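PDB 6A41: dehalogenase from Rhodospirillaceae, which probably catalyses a dehalogenation reaction as an oxidoreductase of the enoyl-(acyl carrier protein) reductase family, with a Rossmann-type fold that probably binds NAD(P). Local coordinates for residues 22-25 with 26-30. Numbering follows the deposited sequence.
Sequences TRIA and LAQGA
A Schellman motif closes helix 18-27, and Ala-30 N and Ala-25 O form its 6→1 hydrogen bond (2.8 Å), the donor approaching from above the carbonyl plane, while Gly-29 N donates a hydrogen bond to Leu-26 O. Gly-29 is the C-prime residue; with phi at 93°, a side chain there would jam against the carbonyl oxygen of Gln-28. Ala-25 CB lies 3.9 Å from Ala-30 CB; Ala-30 also touches Ile-8 of strand 7-10, and Ala-25 touches Val-32 of strand 31-34. One turn back the helix is regular, Leu-26 N binding Thr-22 O at 2.9 Å. Leu-26 runs alongside Thr-22, its CD1 4.0 Å from Thr-22 CG2, a methyl held anti to the backbone N while OG1 turns to Gly-18 O and Tyr-48. Gln-28 N hydrogen-bonds Ile-24 O (2.8 Å). The Gln-28 side chain, extended beyond CG, slants across Ile-24, putting NE2 3.5 Å from Ile-24 CG2, with Cys-222 of helix 214-225 touching both residues. Cutting Gln-28 back to an alanine is likely to uncover the Ile-24 methyl and open a gap beside Leu-2, Leu-3 and Leu-2 of the second subunit. The glycine turn thus leads from helix 18-27 into strand 31-34, completing the first beta-alpha-beta unit of a Rossmann fold.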
ATOM      1  N   THR A  22      24.613   6.857  14.514  1.00  9.65           N
ATOM      2  CA  THR A  22      25.712   6.628  15.472  1.00 10.06           C
ATOM      3  C   THR A  22      25.412   7.300  16.809  1.00  9.96           C
ATOM      4  O   THR A  22      25.530   6.707  17.903  1.00  9.18           O
ATOM      5  CB  THR A  22      27.006   7.249  14.928  1.00 10.20           C
ATOM      6  OG1 THR A  22      27.414   6.563  13.769  1.00 10.37           O
ATOM      7  CG2 THR A  22      28.125   7.160  15.953  1.00 10.31           C
ATOM      8  N   ARG A  23      25.034   8.558  16.662  1.00 10.53           N
ATOM      9  CA  ARG A  23      24.761   9.453  17.801  1.00 11.86           C
ATOM     10  C   ARG A  23      23.670   8.916  18.746  1.00 11.51           C
ATOM     11  O   ARG A  23      23.850   8.836  20.009  1.00 10.79           O
ATOM     12  CB  ARG A  23      24.357  10.860  17.311  1.00 13.80           C
ATOM     13  CG  ARG A  23      24.231  11.861  18.415  1.00 16.14           C
ATOM     14  CD  ARG A  23      23.755  13.281  17.981  1.00 18.75           C
ATOM     15  NE  ARG A  23      24.683  13.766  17.009  1.00 21.50           N
ATOM     16  CZ  ARG A  23      24.530  13.918  15.693  1.00 20.93           C
ATOM     17  NH1 ARG A  23      23.439  13.700  15.056  1.00 22.28           N
ATOM     18  NH2 ARG A  23      25.606  14.336  15.011  1.00 23.27           N
ATOM     19  N   ILE A  24      22.544   8.555  18.167  1.00 10.36           N
ATOM     20  CA  ILE A  24      21.459   7.989  18.982  1.00 10.82           C
ATOM     21  C   ILE A  24      21.800   6.597  19.517  1.00 10.61           C
ATOM     22  O   ILE A  24      21.521   6.346  20.704  1.00 10.22           O
ATOM     23  CB  ILE A  24      20.124   7.999  18.199  1.00 10.90           C
ATOM     24  CG1 ILE A  24      19.679   9.439  17.808  1.00 11.57           C
ATOM     25  CG2 ILE A  24      19.009   7.420  19.055  1.00 10.97           C
ATOM     26  CD1 ILE A  24      19.563  10.403  18.987  1.00 12.75           C
ATOM     27  N   ALA A  25      22.403   5.721  18.701  1.00 10.16           N
ATOM     28  CA  ALA A  25      22.712   4.371  19.152  1.00 10.32           C
ATOM     29  C   ALA A  25      23.630   4.463  20.407  1.00 11.20           C
ATOM     30  O   ALA A  25      23.452   3.773  21.393  1.00 11.15           O
ATOM     31  CB  ALA A  25      23.397   3.633  18.041  1.00  9.99           C
ATOM     32  N   LEU A  26      24.613   5.377  20.363  1.00 12.10           N
ATOM     33  CA  LEU A  26      25.566   5.519  21.485  1.00 12.08           C
ATOM     34  C   LEU A  26      24.846   6.039  22.722  1.00 12.14           C
ATOM     35  O   LEU A  26      25.068   5.591  23.811  1.00 12.53           O
ATOM     36  CB  LEU A  26      26.741   6.409  21.058  1.00 12.06           C
ATOM     37  CG  LEU A  26      27.784   5.907  20.121  1.00 11.58           C
ATOM     38  CD1 LEU A  26      28.753   7.039  19.855  1.00 11.53           C
ATOM     39  CD2 LEU A  26      28.535   4.741  20.705  1.00 11.96           C
ATOM     40  N   ALA A  27      23.912   6.967  22.528  1.00 13.63           N
ATOM     41  CA  ALA A  27      23.129   7.567  23.631  1.00 14.87           C
ATOM     42  C   ALA A  27      22.227   6.519  24.203  1.00 15.16           C
ATOM     43  O   ALA A  27      21.876   6.565  25.355  1.00 14.99           O
ATOM     44  CB  ALA A  27      22.271   8.741  23.090  1.00 14.89           C
ATOM     45  N   GLN A  28      21.826   5.536  23.411  1.00 14.86           N
ATOM     46  CA  GLN A  28      20.956   4.446  23.905  1.00 14.91           C
ATOM     47  C   GLN A  28      21.776   3.229  24.355  1.00 14.97           C
ATOM     48  O   GLN A  28      21.229   2.120  24.579  1.00 15.17           O
ATOM     49  CB  GLN A  28      19.965   4.062  22.839  1.00 15.70           C
ATOM     50  CG  GLN A  28      18.914   5.150  22.511  1.00 16.22           C
ATOM     51  CD  GLN A  28      17.789   4.643  21.556  1.00 18.56           C
ATOM     52  OE1 GLN A  28      17.783   3.465  21.154  1.00 21.39           O
ATOM     53  NE2 GLN A  28      16.841   5.557  21.126  1.00 20.71           N
ATOM     54  N   GLY A  29      23.101   3.391  24.481  1.00 13.84           N
ATOM     55  CA  GLY A  29      23.915   2.350  25.040  1.00 13.55           C
ATOM     56  C   GLY A  29      24.565   1.347  24.106  1.00 13.39           C
ATOM     57  O   GLY A  29      25.241   0.386  24.608  1.00 12.57           O
ATOM     58  N   ALA A  30      24.355   1.470  22.774  1.00 11.73           N
ATOM     59  CA  ALA A  30      24.954   0.527  21.864  1.00 12.52           C
ATOM     60  C   ALA A  30      26.485   0.557  21.768  1.00 12.88           C
ATOM     61  O   ALA A  30      27.098   1.598  22.014  1.00 13.80           O
ATOM     62  CB  ALA A  30      24.354   0.661  20.446  1.00 11.37           C
TER